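Local coordinates for protein probable transcriptional regulator (Rhodococcus jostii, PDB 3ON2) that probably binds DNA as a TetR-family transcriptional regulator, although its target genes and natural ligand are unknown, at residues S23-E26 and G32-L35; F68-A73 and L102-L107; Y112-A117 and S122-A127; R137-A142 and G146-G151; A157-A162 and D190-G195. All blocks are in the same frame, centred on the assembly; numbering follows the deposited sequence.

Contact 1 of 5, residues S23-E26 and G32-L35; sequences STLE and GLSL. With SO4 (sulfate ion), chain E.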
# COMPACT_ATOMS: atom_id res chain seq x y z
N SER A 23 -10.06 -3.78 11.27
CA SER A 23 -10.15 -3.01 12.52
C SER A 23 -9.36 -3.69 13.67
O SER A 23 -8.62 -3.03 14.40
CB SER A 23 -11.62 -2.78 12.89
OG SER A 23 -11.73 -1.96 14.06
N THR A 24 -9.51 -4.99 13.82
CA THR A 24 -8.73 -5.75 14.80
C THR A 24 -7.23 -5.77 14.48
O THR A 24 -6.39 -5.66 15.39
CB THR A 24 -9.27 -7.16 14.85
OG1 THR A 24 -10.66 -7.08 15.21
CG2 THR A 24 -8.53 -8.01 15.88
N LEU A 25 -6.90 -5.91 13.20
CA LEU A 25 -5.50 -5.91 12.78
C LEU A 25 -4.83 -4.64 13.26
O LEU A 25 -3.74 -4.69 13.83
CB LEU A 25 -5.38 -5.95 11.25
CG LEU A 25 -4.28 -6.69 10.49
CD1 LEU A 25 -4.07 -6.00 9.15
CD2 LEU A 25 -2.98 -6.86 11.17
N GLU A 26 -5.48 -3.50 13.03
CA GLU A 26 -4.87 -2.21 13.34
C GLU A 26 -4.80 -1.97 14.84
O GLU A 26 -3.86 -1.34 15.31
CB GLU A 26 -5.56 -1.04 12.60
CG GLU A 26 -5.31 -1.01 11.06
CD GLU A 26 -3.83 -0.88 10.61
OE1 GLU A 26 -2.93 -0.52 11.44
OE2 GLU A 26 -3.56 -1.14 9.40
N GLY A 32 -3.62 -10.99 16.79
CA GLY A 32 -4.96 -10.78 17.34
C GLY A 32 -6.09 -11.15 16.38
O GLY A 32 -7.28 -11.02 16.72
N LEU A 33 -5.74 -11.62 15.19
CA LEU A 33 -6.75 -12.01 14.20
C LEU A 33 -7.18 -13.44 14.34
O LEU A 33 -6.37 -14.37 14.25
CB LEU A 33 -6.25 -11.79 12.77
CG LEU A 33 -6.31 -10.38 12.19
CD1 LEU A 33 -5.89 -10.45 10.76
CD2 LEU A 33 -7.73 -9.82 12.30
N SER A 34 -8.49 -13.62 14.53
CA SER A 34 -9.06 -14.95 14.52
C SER A 34 -10.32 -14.99 13.67
O SER A 34 -11.25 -14.22 13.90
CB SER A 34 -9.37 -15.42 15.96
OG SER A 34 -10.14 -16.61 15.94
N LEU A 35 -10.35 -15.88 12.69
CA LEU A 35 -11.53 -16.00 11.83
C LEU A 35 -12.73 -16.43 12.67
O LEU A 35 -13.83 -15.89 12.53
CB LEU A 35 -11.28 -16.99 10.70
CG LEU A 35 -12.40 -17.25 9.68
CD1 LEU A 35 -13.00 -15.97 9.11
CD2 LEU A 35 -11.86 -18.15 8.54
S SO4 E . -8.72 -18.92 13.32
O1 SO4 E . -7.95 -18.93 14.56
O2 SO4 E . -10.14 -18.97 13.66
O3 SO4 E . -8.40 -17.70 12.56
O4 SO4 E . -8.45 -20.10 12.52
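Leu33 lays its two methyl branches against helix 13-28, CD2 on Thr24 and CD1 on Leu25, and these van der Waals contacts join the loop to the helix. CD2 lies 4.0 Å from Thr24 CB, while CD1 lies 4.1 Å from Leu25 CG, the two leucine side chains meeting at a slant. With chi1 at -80°, Leu33 has CG opposite its own carbonyl carbon, and the forked end reaches the helix although CB does not point at it. Leu38 of helix 35-41 and Leu60 and Leu63 of helix 56-81 also touch Leu33, extending the same apolar cluster.

One further contact is between a methyl and the backbone: Thr24 CG2 stands 3.4 Å from Gly32 O. The hydroxyl of Thr24 turns to its own helix instead and is hydrogen-bonded to Arg20 O. No hydrogen bond joins residues 23-26 to residues 32-35.

Polar interactions gather at the far end of the turn. Ser34 is the N-cap of helix 35-41, its OG capping Gln37 N. A sulfate, probably from the crystallisation liquor, sits at this helix start, where Leu35 N donates to its O3 at 2.7 Å in a nearly straight bond (166°); Arg36 NE is a second donor to the ion.

The chemistry therefore divides into an apolar side, which joins the first helix to the start of the predicted helix-turn-helix, and an anion-binding helix N-terminus. An anion held there is consistent with a place where a DNA phosphate could bind.

Contact 2 of 5, residues F68-A73 and L102-L107; sequences FLRLTA and LAHREL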
# COMPACT_ATOMS: atom_id res chain seq x y z
N PHE A 68 -3.20 -4.07 -1.25
CA PHE A 68 -2.53 -3.66 -2.47
C PHE A 68 -3.47 -2.96 -3.42
O PHE A 68 -3.11 -1.93 -3.99
CB PHE A 68 -1.83 -4.84 -3.15
CG PHE A 68 -0.54 -5.21 -2.52
CD1 PHE A 68 0.57 -4.35 -2.61
CD2 PHE A 68 -0.42 -6.40 -1.82
CE1 PHE A 68 1.76 -4.68 -2.02
CE2 PHE A 68 0.76 -6.76 -1.21
CZ PHE A 68 1.86 -5.91 -1.31
N LEU A 69 -4.68 -3.50 -3.59
CA LEU A 69 -5.66 -2.86 -4.50
C LEU A 69 -5.91 -1.41 -4.08
O LEU A 69 -5.93 -0.48 -4.93
CB LEU A 69 -6.97 -3.66 -4.51
CG LEU A 69 -6.85 -4.99 -5.27
CD1 LEU A 69 -8.15 -5.78 -5.15
CD2 LEU A 69 -6.49 -4.79 -6.74
N ARG A 70 -6.05 -1.20 -2.78
CA ARG A 70 -6.28 0.13 -2.21
C ARG A 70 -5.05 1.03 -2.31
O ARG A 70 -5.20 2.25 -2.52
CB ARG A 70 -6.78 0.03 -0.77
CG ARG A 70 -8.21 -0.49 -0.70
CD ARG A 70 -8.69 -0.42 0.72
NE ARG A 70 -8.33 -1.62 1.42
CZ ARG A 70 -8.13 -1.69 2.73
NH1 ARG A 70 -8.19 -0.59 3.49
NH2 ARG A 70 -7.83 -2.86 3.27
N LEU A 71 -3.86 0.46 -2.16
CA LEU A 71 -2.63 1.24 -2.34
C LEU A 71 -2.50 1.71 -3.78
O LEU A 71 -2.17 2.87 -4.04
CB LEU A 71 -1.38 0.44 -1.92
CG LEU A 71 -0.01 1.06 -2.26
CD1 LEU A 71 0.21 2.47 -1.61
CD2 LEU A 71 1.10 0.09 -1.84
N THR A 72 -2.75 0.80 -4.73
CA THR A 72 -2.76 1.19 -6.14
C THR A 72 -3.79 2.31 -6.41
O THR A 72 -3.47 3.31 -7.04
CB THR A 72 -3.02 -0.02 -7.07
OG1 THR A 72 -1.97 -0.98 -6.90
CG2 THR A 72 -3.06 0.42 -8.55
N ALA A 73 -5.01 2.14 -5.91
CA ALA A 73 -6.04 3.16 -6.01
C ALA A 73 -5.55 4.53 -5.49
O ALA A 73 -5.73 5.55 -6.16
CB ALA A 73 -7.33 2.70 -5.27
N LEU A 102 1.57 5.26 6.73
CA LEU A 102 1.39 5.70 8.10
C LEU A 102 -0.07 5.59 8.56
O LEU A 102 -0.34 5.39 9.75
CB LEU A 102 2.01 7.10 8.31
CG LEU A 102 3.55 7.18 8.05
CD1 LEU A 102 4.09 8.61 8.21
CD2 LEU A 102 4.38 6.17 8.94
N ALA A 103 -1.01 5.63 7.61
CA ALA A 103 -2.41 5.42 7.94
C ALA A 103 -2.81 3.95 8.06
O ALA A 103 -3.88 3.66 8.60
CB ALA A 103 -3.32 6.11 6.95
N HIS A 104 -1.99 3.04 7.53
CA HIS A 104 -2.35 1.62 7.49
C HIS A 104 -1.13 0.77 7.85
O HIS A 104 -0.72 -0.11 7.09
CB HIS A 104 -2.81 1.25 6.08
CG HIS A 104 -3.93 2.10 5.57
ND1 HIS A 104 -5.24 1.89 5.93
CD2 HIS A 104 -3.93 3.15 4.71
CE1 HIS A 104 -6.01 2.78 5.31
NE2 HIS A 104 -5.24 3.55 4.57
N ARG A 105 -0.57 1.03 9.03
CA ARG A 105 0.70 0.42 9.42
C ARG A 105 0.66 -1.09 9.55
O ARG A 105 1.53 -1.78 9.01
CB ARG A 105 1.22 1.06 10.70
CG ARG A 105 1.37 2.55 10.56
CD ARG A 105 2.08 3.18 11.74
NE ARG A 105 1.89 4.63 11.73
CZ ARG A 105 2.48 5.45 12.58
NH1 ARG A 105 3.28 4.96 13.51
NH2 ARG A 105 2.26 6.75 12.52
N GLU A 106 -0.32 -1.62 10.28
CA GLU A 106 -0.46 -3.09 10.43
C GLU A 106 -0.90 -3.75 9.11
O GLU A 106 -0.46 -4.86 8.79
CB GLU A 106 -1.42 -3.47 11.57
CG GLU A 106 -0.96 -3.05 12.96
CD GLU A 106 0.29 -3.78 13.42
OE1 GLU A 106 0.69 -4.78 12.80
OE2 GLU A 106 0.90 -3.35 14.41
N LEU A 107 -1.77 -3.09 8.34
CA LEU A 107 -2.17 -3.67 7.05
C LEU A 107 -0.97 -3.74 6.10
O LEU A 107 -0.76 -4.75 5.44
CB LEU A 107 -3.31 -2.89 6.41
CG LEU A 107 -3.71 -3.43 5.02
CD1 LEU A 107 -4.44 -4.78 5.14
CD2 LEU A 107 -4.54 -2.39 4.27
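Arg70 reaches from helix 56-81 to the junction of helices 86-103 and 105-115, and its guanidinium group makes the contact with Leu107 and His104. The side chain leaves CB toward the junction, with CG opposite the carbonyl carbon (chi1 -71°), and runs extended through CG to CD. A bend at chi3, -88°, then turns the chain before NE, which is hydrogen-bonded to Ser66 OG one turn earlier in the same helix.

Beyond NE, the end of the group comes up to Leu107, which is modelled in two conformations; the distances to it hold for one of them. In that copy CZ lies 4.0 Å from Leu107 CD2, NH2 comes closer to the same methyl, at 3.5 Å, and NH1 stands 4.1 Å from it. NH1 is also 4.4 Å from His104 CE1, an oblique and loose approach without a hydrogen bond.

The charge of Arg70 is met elsewhere: NH2 forms a salt bridge with Glu22 OE1 of helix 13-28. Together with the bond from NE, this probably restrains the guanidinium, with the Leu107 methyl close to NH2. Arg70 alone, its NH1 4.6 Å from His104 ND1, would be expected to disfavour protonation of the histidine, but Glu22, which touches both, would probably offset this.

His104 serves as N-cap residue of helix 105-115. The arginine thus lies where helices 13-28, 56-81 and 105-115 converge, between the predicted DNA-binding region and the C-terminal domain.

Contact 3 of 5, residues Y112-A117 and S122-A127; sequences YGNKHA and SQVVEA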
# COMPACT_ATOMS: atom_id res chain seq x y z
N TYR A 112 3.06 -6.83 2.85
CA TYR A 112 4.42 -7.21 2.49
C TYR A 112 4.85 -8.59 3.01
O TYR A 112 5.52 -9.32 2.30
CB TYR A 112 5.41 -6.12 2.91
CG TYR A 112 5.20 -4.80 2.21
CD1 TYR A 112 4.65 -4.75 0.95
CD2 TYR A 112 5.58 -3.60 2.80
CE1 TYR A 112 4.47 -3.54 0.30
CE2 TYR A 112 5.41 -2.40 2.16
CZ TYR A 112 4.84 -2.37 0.91
OH TYR A 112 4.66 -1.16 0.26
N GLY A 113 4.44 -8.94 4.22
CA GLY A 113 4.77 -10.23 4.83
C GLY A 113 4.09 -11.37 4.08
O GLY A 113 4.68 -12.43 3.89
N ASN A 114 2.86 -11.13 3.65
CA ASN A 114 2.05 -12.14 3.00
C ASN A 114 2.57 -12.35 1.58
O ASN A 114 2.83 -13.49 1.17
CB ASN A 114 0.57 -11.73 3.02
CG ASN A 114 -0.33 -12.73 2.33
OD1 ASN A 114 -0.39 -12.78 1.11
ND2 ASN A 114 -1.05 -13.52 3.10
N LYS A 115 2.74 -11.24 0.86
CA LYS A 115 3.21 -11.24 -0.53
C LYS A 115 4.51 -12.00 -0.73
O LYS A 115 4.70 -12.65 -1.77
CB LYS A 115 3.38 -9.82 -1.06
CG LYS A 115 3.68 -9.76 -2.55
CD LYS A 115 3.90 -8.33 -3.03
CE LYS A 115 4.32 -8.29 -4.49
NZ LYS A 115 5.61 -8.99 -4.68
N HIS A 116 5.42 -11.92 0.25
CA HIS A 116 6.72 -12.59 0.11
C HIS A 116 6.90 -13.84 0.98
O HIS A 116 8.03 -14.31 1.16
CB HIS A 116 7.87 -11.59 0.32
CG HIS A 116 7.80 -10.42 -0.60
ND1 HIS A 116 8.35 -10.42 -1.86
CD2 HIS A 116 7.21 -9.20 -0.45
CE1 HIS A 116 8.11 -9.26 -2.45
NE2 HIS A 116 7.42 -8.50 -1.61
N ALA A 117 5.81 -14.38 1.52
CA ALA A 117 5.90 -15.66 2.24
C ALA A 117 6.00 -16.80 1.22
O ALA A 117 5.48 -16.67 0.09
CB ALA A 117 4.69 -15.87 3.15
N SER A 122 -1.18 -16.24 -5.67
CA SER A 122 -0.99 -15.51 -6.93
C SER A 122 -1.79 -14.19 -7.01
O SER A 122 -1.29 -13.20 -7.56
CB SER A 122 -1.35 -16.40 -8.12
OG SER A 122 -2.66 -16.93 -7.97
N GLN A 123 -3.01 -14.16 -6.46
CA GLN A 123 -3.79 -12.92 -6.53
C GLN A 123 -3.16 -11.81 -5.68
O GLN A 123 -3.23 -10.63 -6.05
CB GLN A 123 -5.27 -13.12 -6.21
CG GLN A 123 -5.61 -13.34 -4.74
CD GLN A 123 -5.45 -14.79 -4.29
OE1 GLN A 123 -4.94 -15.66 -5.03
NE2 GLN A 123 -5.90 -15.07 -3.06
N VAL A 124 -2.53 -12.19 -4.56
CA VAL A 124 -1.77 -11.24 -3.75
C VAL A 124 -0.54 -10.76 -4.53
O VAL A 124 -0.29 -9.54 -4.63
CB VAL A 124 -1.35 -11.81 -2.37
CG1 VAL A 124 -0.48 -10.80 -1.61
CG2 VAL A 124 -2.61 -12.19 -1.53
N VAL A 125 0.23 -11.72 -5.05
CA VAL A 125 1.43 -11.40 -5.84
C VAL A 125 1.08 -10.43 -6.98
O VAL A 125 1.77 -9.42 -7.15
CB VAL A 125 2.15 -12.67 -6.39
CG1 VAL A 125 3.32 -12.28 -7.30
CG2 VAL A 125 2.63 -13.56 -5.25
N GLU A 126 0.01 -10.72 -7.73
CA GLU A 126 -0.42 -9.88 -8.87
C GLU A 126 -0.85 -8.46 -8.47
O GLU A 126 -0.54 -7.48 -9.16
CB GLU A 126 -1.57 -10.54 -9.65
CG GLU A 126 -1.13 -11.72 -10.53
CD GLU A 126 -2.31 -12.50 -11.12
OE1 GLU A 126 -3.44 -11.94 -11.16
OE2 GLU A 126 -2.10 -13.68 -11.55
N ALA A 127 -1.60 -8.37 -7.38
CA ALA A 127 -2.02 -7.09 -6.82
C ALA A 127 -0.80 -6.23 -6.41
O ALA A 127 -0.78 -5.03 -6.69
CB ALA A 127 -2.96 -7.32 -5.63
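Val124 packs its two methyls against the end of helix 105-115, on Asn114 and Lys115, beside the short loop joining helix 105-115 to helix 122-144 in the all-helical TetR-like C-terminal domain. CG1 is 3.4 Å from Asn114 OD1 and CG2 is 3.5 Å from the same oxygen, so the carbonyl end of the amide rests on both branches of the valine. The side chains cross at about a right angle. CG1 also meets the next residue, 3.9 Å from Lys115 CA and 4.0 Å from Lys115 CB.

In the second shell, the amide of Asn114 is held from its nitrogen end. ND2 is hydrogen-bonded to Asp61 OD1 of helix 56-81, which probably fixes the rotation of the amide and leaves OD1 turned to the valine; chi1 of 178°, placing CG opposite the backbone N, carries the amide out toward both neighbours. Gln57 of the same helix also touches Asn114. The contact is thereby a three-helix junction, in which helix 56-81 holds the asparagine that helix 122-144 packs upon.

Lys115 runs extended alongside helix 122-144 and bends at its last torsion. Its side chain comes within about 4 Å of a bound polyether, probably from the crystallisation liquor, in the pocket that Tyr112 and His116 also line. No hydrogen bond connects residues 112-117 with residues 122-127. Lys115 passes the first turn of helix 122-144, its CE 3.9 Å from Val125 O.

Contact 4 of 5, residues R137-A142 and G146-G151; sequences RIVTEA and GDIGPG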
# COMPACT_ATOMS: atom_id res chain seq x y z
N ARG A 137 5.61 2.74 -14.90
CA ARG A 137 4.98 3.42 -16.06
C ARG A 137 5.17 4.93 -16.01
O ARG A 137 5.54 5.53 -17.01
CB ARG A 137 3.50 3.01 -16.22
CG ARG A 137 2.52 4.11 -16.68
CD ARG A 137 1.08 3.61 -17.00
NE ARG A 137 0.42 2.80 -15.95
CZ ARG A 137 0.60 1.49 -15.76
NH1 ARG A 137 1.46 0.83 -16.54
NH2 ARG A 137 -0.04 0.83 -14.80
N ILE A 138 4.99 5.53 -14.82
CA ILE A 138 5.21 6.96 -14.59
C ILE A 138 6.67 7.36 -14.83
O ILE A 138 6.94 8.43 -15.39
CB ILE A 138 4.84 7.35 -13.12
CG1 ILE A 138 3.38 7.00 -12.78
CG2 ILE A 138 5.17 8.80 -12.83
CD1 ILE A 138 2.35 8.01 -13.24
N VAL A 139 7.61 6.52 -14.39
CA VAL A 139 9.06 6.73 -14.66
C VAL A 139 9.33 6.62 -16.18
O VAL A 139 10.01 7.47 -16.74
CB VAL A 139 9.96 5.72 -13.86
CG1 VAL A 139 11.43 5.76 -14.32
CG2 VAL A 139 9.83 5.92 -12.32
N THR A 140 8.80 5.57 -16.81
CA THR A 140 8.97 5.35 -18.27
C THR A 140 8.43 6.53 -19.06
O THR A 140 9.11 7.03 -19.96
CB THR A 140 8.33 4.01 -18.75
OG1 THR A 140 8.85 2.94 -17.96
CG2 THR A 140 8.66 3.69 -20.22
N GLU A 141 7.24 7.00 -18.70
CA GLU A 141 6.63 8.19 -19.33
C GLU A 141 7.50 9.42 -19.13
O GLU A 141 7.60 10.26 -20.02
CB GLU A 141 5.21 8.46 -18.81
CG GLU A 141 4.18 7.35 -19.16
CD GLU A 141 2.77 7.59 -18.57
OE1 GLU A 141 2.56 8.60 -17.86
OE2 GLU A 141 1.86 6.74 -18.82
N ALA A 142 8.14 9.52 -17.96
CA ALA A 142 9.04 10.65 -17.68
C ALA A 142 10.28 10.60 -18.57
O ALA A 142 10.81 11.64 -18.99
CB ALA A 142 9.46 10.67 -16.20
N GLY A 146 11.34 13.03 -21.84
CA GLY A 146 12.69 13.61 -21.79
C GLY A 146 12.99 14.43 -20.56
O GLY A 146 13.93 15.23 -20.56
N ASP A 147 12.21 14.24 -19.49
CA ASP A 147 12.40 14.99 -18.23
C ASP A 147 13.56 14.42 -17.40
O ASP A 147 14.27 15.15 -16.71
CB ASP A 147 11.12 15.03 -17.39
CG ASP A 147 10.15 16.15 -17.82
OD1 ASP A 147 10.48 16.91 -18.76
OD2 ASP A 147 9.06 16.28 -17.21
N ILE A 148 13.73 13.11 -17.49
CA ILE A 148 14.81 12.45 -16.78
C ILE A 148 15.72 11.69 -17.75
O ILE A 148 15.33 11.41 -18.88
CB ILE A 148 14.30 11.53 -15.62
CG1 ILE A 148 13.38 10.41 -16.14
CG2 ILE A 148 13.63 12.36 -14.52
CD1 ILE A 148 13.07 9.31 -15.09
N GLY A 149 16.91 11.34 -17.28
CA GLY A 149 17.90 10.62 -18.08
C GLY A 149 17.62 9.14 -18.27
O GLY A 149 16.71 8.59 -17.66
N PRO A 150 18.43 8.49 -19.12
CA PRO A 150 18.23 7.08 -19.52
C PRO A 150 18.49 6.12 -18.38
O PRO A 150 19.11 6.49 -17.38
CB PRO A 150 19.31 6.87 -20.60
CG PRO A 150 19.74 8.27 -21.00
CD PRO A 150 19.63 9.07 -19.74
N GLY A 151 18.03 4.88 -18.53
CA GLY A 151 18.21 3.91 -17.48
C GLY A 151 17.03 2.99 -17.28
O GLY A 151 15.93 3.27 -17.73
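Ile148 carries CG1 between its backbone N and carbonyl carbon (chi1 60°), and an extended chi2 of 168° then sends CD1 on to Val139 of helix 122-144. The methylene touches Ala142, CG1 to CB at 3.9 Å. Beyond it, CD1 reaches Val139 CG1 at 4.0 Å, the two side chains crossing at about a right angle, and also rests 3.9 Å from Val139 O. The isoleucine thus lies along the last turns of the helix, with Leu196 of helix 181-196 touching it as well. With an alanine here, the contacts of CG1 and CD1 would be lost, which would probably open a gap beside Val139 and Ala142.

The backbone fixes the turn. Asp147 N donates to Ala142 O at 3.0 Å. Gly146 takes a positive phi of 76°, which favours glycine, and the helix ends there. The side chain of Val139 is also about 4 Å from the polyether in the pocket. The bond from Asp147 N to Ala142 O, paired with the approach of Gly146 N to Gln143 O and with Gly146 as C-prime residue, makes this a Schellman motif terminating helix 122-144.

Contact 5 of 5, residues A157-A162 and D190-G195; sequences ALVAFA and DTFWRG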
# COMPACT_ATOMS: atom_id res chain seq x y z
N ALA A 157 12.47 3.02 -10.31
CA ALA A 157 11.29 2.86 -9.47
C ALA A 157 11.62 2.18 -8.14
O ALA A 157 11.07 2.55 -7.10
CB ALA A 157 10.22 2.09 -10.24
N LEU A 158 12.52 1.19 -8.18
CA LEU A 158 12.93 0.46 -7.00
C LEU A 158 13.70 1.34 -6.01
O LEU A 158 13.48 1.25 -4.78
CB LEU A 158 13.76 -0.78 -7.40
CG LEU A 158 14.06 -1.77 -6.26
CD1 LEU A 158 12.77 -2.23 -5.61
CD2 LEU A 158 14.91 -2.95 -6.76
N VAL A 159 14.57 2.22 -6.52
CA VAL A 159 15.27 3.15 -5.64
C VAL A 159 14.26 4.10 -4.99
O VAL A 159 14.36 4.36 -3.78
CB VAL A 159 16.40 3.93 -6.37
CG1 VAL A 159 16.90 5.10 -5.51
CG2 VAL A 159 17.56 2.96 -6.68
N ALA A 160 13.28 4.56 -5.77
CA ALA A 160 12.22 5.42 -5.21
C ALA A 160 11.42 4.72 -4.10
O ALA A 160 11.15 5.31 -3.04
CB ALA A 160 11.27 5.92 -6.33
N PHE A 161 11.03 3.47 -4.34
CA PHE A 161 10.30 2.68 -3.35
C PHE A 161 11.10 2.50 -2.06
O PHE A 161 10.56 2.71 -0.98
CB PHE A 161 9.90 1.32 -3.94
CG PHE A 161 9.23 0.38 -2.96
CD1 PHE A 161 8.25 0.81 -2.07
CD2 PHE A 161 9.51 -0.98 -3.02
CE1 PHE A 161 7.60 -0.08 -1.21
CE2 PHE A 161 8.89 -1.89 -2.17
CZ PHE A 161 7.94 -1.45 -1.26
N ALA A 162 12.38 2.17 -2.18
CA ALA A 162 13.25 1.99 -1.02
C ALA A 162 13.35 3.30 -0.25
O ALA A 162 13.30 3.30 0.99
CB ALA A 162 14.63 1.54 -1.44
N ASP A 190 13.00 16.02 -3.91
CA ASP A 190 13.83 17.00 -4.63
C ASP A 190 15.21 16.43 -4.99
O ASP A 190 15.71 16.63 -6.10
CB ASP A 190 14.00 18.29 -3.83
CG ASP A 190 12.69 19.07 -3.68
OD1 ASP A 190 11.72 18.81 -4.45
OD2 ASP A 190 12.64 19.97 -2.78
N THR A 191 15.82 15.71 -4.06
CA THR A 191 17.16 15.18 -4.28
C THR A 191 17.11 14.06 -5.34
O THR A 191 17.95 14.00 -6.23
CB THR A 191 17.77 14.69 -2.95
OG1 THR A 191 17.81 15.80 -2.02
CG2 THR A 191 19.17 14.19 -3.15
N PHE A 192 16.12 13.17 -5.21
CA PHE A 192 15.85 12.12 -6.19
C PHE A 192 15.64 12.75 -7.58
O PHE A 192 16.28 12.35 -8.55
CB PHE A 192 14.61 11.32 -5.76
CG PHE A 192 14.35 10.05 -6.58
CD1 PHE A 192 15.27 9.01 -6.58
CD2 PHE A 192 13.18 9.91 -7.32
CE1 PHE A 192 15.01 7.83 -7.33
CE2 PHE A 192 12.92 8.75 -8.04
CZ PHE A 192 13.84 7.71 -8.04
N TRP A 193 14.76 13.74 -7.66
CA TRP A 193 14.44 14.35 -8.97
C TRP A 193 15.72 14.91 -9.61
O TRP A 193 16.03 14.63 -10.78
CB TRP A 193 13.35 15.44 -8.85
CG TRP A 193 13.12 16.07 -10.18
CD1 TRP A 193 13.68 17.24 -10.65
CD2 TRP A 193 12.36 15.52 -11.26
NE1 TRP A 193 13.28 17.46 -11.95
CE2 TRP A 193 12.47 16.42 -12.35
CE3 TRP A 193 11.59 14.36 -11.41
CZ2 TRP A 193 11.82 16.20 -13.58
CZ3 TRP A 193 10.95 14.14 -12.65
CH2 TRP A 193 11.07 15.07 -13.70
N ARG A 194 16.48 15.67 -8.82
CA ARG A 194 17.76 16.23 -9.28
C ARG A 194 18.77 15.18 -9.74
O ARG A 194 19.48 15.37 -10.74
CB ARG A 194 18.41 17.10 -8.20
CG ARG A 194 17.77 18.46 -8.01
CD ARG A 194 18.55 19.25 -6.93
NE ARG A 194 17.69 19.80 -5.90
CZ ARG A 194 17.80 19.56 -4.58
NH1 ARG A 194 18.78 18.79 -4.10
NH2 ARG A 194 16.95 20.12 -3.75
N GLY A 195 18.82 14.06 -9.02
CA GLY A 195 19.75 12.98 -9.36
C GLY A 195 19.37 12.25 -10.64
O GLY A 195 20.22 11.61 -11.26
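Segments 157-162 and 190-195 come nearest at Ala160 and Phe192, whose CA atoms are 7.7 Å apart, a spacing bridged by one aromatic ring. Phe192 points toward the other helix, and with CG opposite its backbone N (chi1 -170°) it reaches across with the far end of the ring. CZ lies 3.6 Å from Ala160 CB and CE2 is 3.7 Å from the same methyl, while on the other side of CZ, CE1 meets Val159 CG1 at 3.8 Å. The ring end therefore touches two consecutive residues of helix 153-172; the side-chain contacts are apolar, and no hydrogen bond crosses. The small side chain of Ala160 probably permits this approach, CZ being also 3.9 Å from Ala160 N. A serine in place of Phe192 would probably fall short of Val159 CG1 and Ala160 CB and open a gap between the helices at this point.

Next to Phe192, Trp193 turns to helix 86-103, where its ring meets Phe90 edge-to-face. The side chain of Ala160 is about 4 Å from the bound polyether, so this surface contact joins the last helix of the TetR-like C-terminal domain to a helix lining the polyether-occupied pocket, which may be a ligand site.

Overall arrangement
The five contacts run in series along the chain, from the predicted DNA-binding end to the far end of the C-terminal domain; the centres of contacts 1 and 4 are 41 Å apart, on opposite sides of the chain's centre. Contacts 1 and 2 are joined by the carboxylate of Glu26, whose OE2 is 2.9 Å from Leu107 N. Contact 2 meets contact 3 through Phe68, its CZ 3.6 Å from Lys115 CD, and contact 3 reaches contact 5 where Tyr112 OH approaches Phe161 CE1. Trp193 packs on Asp147 and Ile148, linking contacts 4 and 5. Contacts 2 to 5 all contribute residues to a pocket occupied by a polyether that may mark a ligand site.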